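Local coordinates for metallophosphoesterase TT1561-like domain-containing protein (Aquifex aeolicus, PDB 2YVT) that is of unknown function but, as a member of the calcineurin-like metallophosphoesterase superfamily, probably hydrolyses phosphate esters with the help of bound metal ions, at residues N212-K223 with N230-E238. Sequence-based numbering, arbitrary orientation.
Sequences NPEVAIVGHVGK and NTIVVNPGE
The amides of Asn-212 and Asn-230 stand almost perpendicular, planes 86° apart; Asn-230 ND2 donates within its own plane to Asn-212 OD1 (3.0 Å), arriving above the plane of that carbonyl. The Asn-235 amide is sandwiched, with Val-218 O over one face and Gly-222 O over the other; ND2 gives a hydrogen bond to Gly-219 O (2.9 Å), tilted from the amide plane, and another to Val-189 O. Its OD1 lies 3.2 Å from Val-218 O and Gly-222 O but bonds to neither; Lys-12 NZ donates to OD1, Gly-222 O and His-220 O. With alanine at Asn-235, Gly-219 O and Val-189 O would probably lose their shared donor and Lys-12 NZ one acceptor. Between these ends, strands 215-218 and 231-235 run parallel, Ala-216 bonding through N to Ile-232 O and through O to Val-234 N (2.8 Å). Thr-231 OG1, beside its own backbone N (chi1 -59°), donates to Pro-213 O (2.7 Å), while CG2 packs on Ala-216 CB. Val-218 CG2 meets Val-233 CG1 at 3.8 Å. Strand 215-218 thus lies between 175-180 and 231-235 in one sheet of the metallophosphoesterase fold, with Val-215 and Val-234 packed against strand 243-248 and Ile-217 against strand 7-12 of the other sheet.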
ATOM      1  N   ASN A 212     -17.490   1.447   4.864  1.00 16.97           N
ATOM      2  CA  ASN A 212     -17.478   1.984   6.229  1.00 17.46           C
ATOM      3  C   ASN A 212     -16.455   1.302   7.150  1.00 16.12           C
ATOM      4  O   ASN A 212     -16.806   0.795   8.223  1.00 16.60           O
ATOM      5  CB  ASN A 212     -18.885   1.939   6.841  1.00 19.37           C
ATOM      6  CG  ASN A 212     -18.993   2.761   8.105  1.00 21.24           C
ATOM      7  OD1 ASN A 212     -18.498   3.891   8.169  1.00 23.10           O
ATOM      8  ND2 ASN A 212     -19.646   2.204   9.121  1.00 22.87           N
ATOM      9  N   PRO A 213     -15.176   1.280   6.730  1.00 14.44           N
ATOM     10  CA  PRO A 213     -14.181   0.602   7.553  1.00 14.14           C
ATOM     11  C   PRO A 213     -13.861   1.409   8.806  1.00 13.30           C
ATOM     12  O   PRO A 213     -14.074   2.622   8.840  1.00 13.93           O
ATOM     13  CB  PRO A 213     -12.948   0.544   6.644  1.00 14.53           C
ATOM     14  CG  PRO A 213     -13.117   1.671   5.688  1.00 13.98           C
ATOM     15  CD  PRO A 213     -14.589   1.885   5.517  1.00 13.82           C
ATOM     16  N   GLU A 214     -13.358   0.737   9.833  1.00 12.60           N
ATOM     17  CA  GLU A 214     -12.952   1.444  11.053  1.00 13.47           C
ATOM     18  C   GLU A 214     -11.728   2.318  10.798  1.00 13.57           C
ATOM     19  O   GLU A 214     -11.658   3.460  11.253  1.00 15.73           O
ATOM     20  CB  GLU A 214     -12.630   0.446  12.153  1.00 14.57           C
ATOM     21  CG  GLU A 214     -12.474   1.083  13.522  1.00 16.28           C
ATOM     22  CD  GLU A 214     -12.202   0.064  14.599  1.00 17.60           C
ATOM     23  OE1 GLU A 214     -12.798  -1.027  14.547  1.00 16.95           O
ATOM     24  OE2 GLU A 214     -11.386   0.347  15.493  1.00 19.14           O
ATOM     25  N   VAL A 215     -10.767   1.759  10.069  1.00 13.27           N
ATOM     26  CA  VAL A 215      -9.491   2.420   9.805  1.00 13.40           C
ATOM     27  C   VAL A 215      -9.116   2.175   8.348  1.00 12.59           C
ATOM     28  O   VAL A 215      -9.367   1.095   7.794  1.00 13.58           O
ATOM     29  CB  VAL A 215      -8.365   1.871  10.724  1.00 14.05           C
ATOM     30  CG1 VAL A 215      -7.009   2.512  10.406  1.00 15.86           C
ATOM     31  CG2 VAL A 215      -8.718   2.066  12.199  1.00 16.40           C
ATOM     32  N   ALA A 216      -8.546   3.195   7.721  1.00 10.90           N
ATOM     33  CA  ALA A 216      -7.945   3.038   6.405  1.00 10.52           C
ATOM     34  C   ALA A 216      -6.505   3.532   6.458  1.00 10.61           C
ATOM     35  O   ALA A 216      -6.243   4.641   6.917  1.00 11.64           O
ATOM     36  CB  ALA A 216      -8.746   3.793   5.343  1.00 11.08           C
ATOM     37  N   ILE A 217      -5.578   2.690   6.010  1.00  8.37           N
ATOM     38  CA  ILE A 217      -4.163   3.057   5.929  1.00  8.49           C
ATOM     39  C   ILE A 217      -3.851   3.271   4.452  1.00  9.17           C
ATOM     40  O   ILE A 217      -4.162   2.425   3.627  1.00  9.46           O
ATOM     41  CB  ILE A 217      -3.258   1.959   6.535  1.00  8.00           C
ATOM     42  CG1 ILE A 217      -3.593   1.755   8.023  1.00 10.55           C
ATOM     43  CG2 ILE A 217      -1.782   2.314   6.330  1.00  9.95           C
ATOM     44  CD1 ILE A 217      -2.999   0.496   8.643  1.00 11.46           C
ATOM     45  N   VAL A 218      -3.275   4.422   4.115  1.00  7.81           N
ATOM     46  CA  VAL A 218      -3.169   4.833   2.711  1.00  8.29           C
ATOM     47  C   VAL A 218      -1.775   5.355   2.359  1.00  8.29           C
ATOM     48  O   VAL A 218      -1.001   5.706   3.252  1.00  9.19           O
ATOM     49  CB  VAL A 218      -4.273   5.872   2.330  1.00  7.85           C
ATOM     50  CG1 VAL A 218      -5.695   5.247   2.469  1.00  8.97           C
ATOM     51  CG2 VAL A 218      -4.146   7.134   3.180  1.00  9.13           C
ATOM     52  N   GLY A 219      -1.468   5.413   1.062  1.00  8.43           N
ATOM     53  CA  GLY A 219      -0.119   5.751   0.597  1.00  9.54           C
ATOM     54  C   GLY A 219      -0.044   6.882  -0.420  1.00  9.50           C
ATOM     55  O   GLY A 219      -0.597   7.964  -0.209  1.00  9.72           O
ATOM     56  N   HIS A 220       0.643   6.626  -1.534  1.00  9.58           N
ATOM     57  CA  HIS A 220       0.823   7.621  -2.598  1.00  9.57           C
ATOM     58  C   HIS A 220       1.305   8.946  -1.981  1.00  9.46           C
ATOM     59  O   HIS A 220       2.239   8.936  -1.170  1.00  9.42           O
ATOM     60  CB  HIS A 220      -0.463   7.748  -3.444  1.00 11.36           C
ATOM     61  CG  HIS A 220      -0.286   8.460  -4.752  1.00 13.16           C
ATOM     62  ND1 HIS A 220       0.928   8.588  -5.396  1.00 16.17           N
ATOM     63  CD2 HIS A 220      -1.198   9.058  -5.554  1.00 13.55           C
ATOM     64  CE1 HIS A 220       0.755   9.246  -6.532  1.00 15.02           C
ATOM     65  NE2 HIS A 220      -0.529   9.534  -6.654  1.00 14.79           N
ATOM     66  N   VAL A 221       0.662  10.061  -2.322  1.00 10.94           N
ATOM     67  CA  VAL A 221       1.034  11.363  -1.780  1.00 12.23           C
ATOM     68  C   VAL A 221       0.131  11.728  -0.608  1.00 12.03           C
ATOM     69  O   VAL A 221      -1.098  11.600  -0.693  1.00 12.93           O
ATOM     70  CB  VAL A 221       0.953  12.459  -2.879  1.00 13.92           C
ATOM     71  CG1 VAL A 221       1.045  13.864  -2.270  1.00 15.21           C
ATOM     72  CG2 VAL A 221       2.043  12.235  -3.910  1.00 15.75           C
ATOM     73  N   GLY A 222       0.745  12.167   0.489  1.00 10.27           N
ATOM     74  CA  GLY A 222       0.000  12.652   1.647  1.00 10.17           C
ATOM     75  C   GLY A 222       0.654  12.291   2.966  1.00 10.11           C
ATOM     76  O   GLY A 222       1.576  11.465   3.021  1.00  9.90           O
ATOM     77  N   LYS A 223       0.168  12.916   4.034  1.00 10.73           N
ATOM     78  CA  LYS A 223       0.649  12.652   5.389  1.00 11.81           C
ATOM     79  C   LYS A 223      -0.343  13.223   6.372  1.00 12.13           C
ATOM     80  O   LYS A 223      -0.671  14.410   6.315  1.00 13.02           O
ATOM     81  CB  LYS A 223       2.023  13.284   5.649  1.00 12.15           C
ATOM     82  CG  LYS A 223       2.533  13.048   7.081  1.00 13.53           C
ATOM     83  CD  LYS A 223       3.906  13.660   7.306  1.00 16.35           C
ATOM     84  CE  LYS A 223       3.880  15.176   7.168  1.00 19.43           C
ATOM     85  NZ  LYS A 223       3.186  15.856   8.301  1.00 23.43           N
ATOM     86  N   ASN A 230     -16.957   8.110   8.559  1.00 19.67           N
ATOM     87  CA  ASN A 230     -16.771   7.601   9.923  1.00 20.46           C
ATOM     88  C   ASN A 230     -15.423   6.888  10.115  1.00 19.30           C
ATOM     89  O   ASN A 230     -15.123   6.373  11.195  1.00 19.61           O
ATOM     90  CB  ASN A 230     -17.915   6.646  10.283  1.00 23.64           C
ATOM     91  CG  ASN A 230     -19.277   7.170   9.847  1.00 25.37           C
ATOM     92  OD1 ASN A 230     -19.692   8.263  10.239  1.00 26.83           O
ATOM     93  ND2 ASN A 230     -19.973   6.394   9.023  1.00 27.07           N
ATOM     94  N   THR A 231     -14.618   6.868   9.057  1.00 16.09           N
ATOM     95  CA  THR A 231     -13.369   6.113   9.026  1.00 14.78           C
ATOM     96  C   THR A 231     -12.170   6.971   9.410  1.00 14.14           C
ATOM     97  O   THR A 231     -12.009   8.073   8.889  1.00 14.25           O
ATOM     98  CB  THR A 231     -13.141   5.573   7.605  1.00 13.10           C
ATOM     99  OG1 THR A 231     -14.246   4.746   7.229  1.00 13.98           O
ATOM    100  CG2 THR A 231     -11.828   4.778   7.483  1.00 12.93           C
ATOM    101  N   ILE A 232     -11.323   6.456  10.303  1.00 13.91           N
ATOM    102  CA  ILE A 232     -10.036   7.096  10.586  1.00 13.87           C
ATOM    103  C   ILE A 232      -9.079   6.720   9.465  1.00 12.02           C
ATOM    104  O   ILE A 232      -8.765   5.537   9.278  1.00 12.61           O
ATOM    105  CB  ILE A 232      -9.414   6.641  11.925  1.00 15.03           C
ATOM    106  CG1 ILE A 232     -10.347   6.956  13.099  1.00 16.75           C
ATOM    107  CG2 ILE A 232      -8.020   7.278  12.124  1.00 15.92           C
ATOM    108  CD1 ILE A 232      -9.923   6.307  14.377  1.00 18.95           C
ATOM    109  N   VAL A 233      -8.638   7.725   8.715  1.00  9.75           N
ATOM    110  CA  VAL A 233      -7.719   7.512   7.604  1.00  9.80           C
ATOM    111  C   VAL A 233      -6.328   7.979   8.023  1.00 10.14           C
ATOM    112  O   VAL A 233      -6.159   9.102   8.516  1.00 11.17           O
ATOM    113  CB  VAL A 233      -8.186   8.241   6.327  1.00  9.20           C
ATOM    114  CG1 VAL A 233      -7.230   7.967   5.165  1.00 10.44           C
ATOM    115  CG2 VAL A 233      -9.616   7.808   5.964  1.00 10.66           C
ATOM    116  N   VAL A 234      -5.343   7.101   7.840  1.00  9.29           N
ATOM    117  CA  VAL A 234      -3.971   7.382   8.244  1.00  9.62           C
ATOM    118  C   VAL A 234      -3.047   7.250   7.043  1.00  9.43           C
ATOM    119  O   VAL A 234      -2.956   6.178   6.439  1.00  9.26           O
ATOM    120  CB  VAL A 234      -3.496   6.403   9.354  1.00 10.09           C
ATOM    121  CG1 VAL A 234      -2.067   6.723   9.784  1.00 11.73           C
ATOM    122  CG2 VAL A 234      -4.434   6.461  10.560  1.00 11.35           C
ATOM    123  N   ASN A 235      -2.373   8.345   6.706  1.00  8.27           N
ATOM    124  CA  ASN A 235      -1.304   8.311   5.714  1.00  8.29           C
ATOM    125  C   ASN A 235       0.012   8.538   6.459  1.00  8.62           C
ATOM    126  O   ASN A 235       0.242   9.624   6.998  1.00  9.29           O
ATOM    127  CB  ASN A 235      -1.511   9.356   4.621  1.00  9.22           C
ATOM    128  CG  ASN A 235      -0.671   9.071   3.398  1.00  9.47           C
ATOM    129  OD1 ASN A 235       0.445   8.552   3.515  1.00 10.99           O
ATOM    130  ND2 ASN A 235      -1.196   9.400   2.217  1.00  9.61           N
ATOM    131  N   PRO A 236       0.860   7.505   6.527  1.00  9.00           N
ATOM    132  CA  PRO A 236       2.077   7.601   7.356  1.00  9.53           C
ATOM    133  C   PRO A 236       3.068   8.693   6.954  1.00  9.91           C
ATOM    134  O   PRO A 236       3.917   9.054   7.758  1.00 11.43           O
ATOM    135  CB  PRO A 236       2.740   6.227   7.180  1.00 10.98           C
ATOM    136  CG  PRO A 236       1.667   5.328   6.660  1.00 12.55           C
ATOM    137  CD  PRO A 236       0.724   6.184   5.881  1.00 10.81           C
ATOM    138  N   GLY A 237       2.967   9.207   5.729  1.00  9.30           N
ATOM    139  CA  GLY A 237       3.987  10.113   5.198  1.00  9.61           C
ATOM    140  C   GLY A 237       5.118   9.308   4.590  1.00  9.56           C
ATOM    141  O   GLY A 237       5.101   8.067   4.621  1.00  9.00           O
ATOM    142  N   GLU A 238       6.103  10.007   4.040  1.00  8.48           N
ATOM    143  CA  GLU A 238       7.106   9.361   3.187  1.00  8.79           C
ATOM    144  C   GLU A 238       8.179   8.616   3.960  1.00  8.97           C
ATOM    145  O   GLU A 238       8.903   9.209   4.762  1.00  9.67           O
ATOM    146  CB  GLU A 238       7.785  10.402   2.291  1.00  9.32           C
ATOM    147  CG  GLU A 238       6.834  11.112   1.340  1.00 10.61           C
ATOM    148  CD  GLU A 238       6.310  10.234   0.203  1.00 12.19           C
ATOM    149  OE1 GLU A 238       6.836   9.128  -0.034  1.00 12.50           O
ATOM    150  OE2 GLU A 238       5.362  10.671  -0.467  1.00 15.09           O
TER
HETATM  151  O   HOH W   1     -16.921   5.804   6.841  1.00 18.65           O
HETATM  152  O   HOH W   2     -13.647   4.598  12.783  1.00 23.82           O
HETATM  153  O   HOH W   3       3.606  12.308   0.532  1.00 17.96           O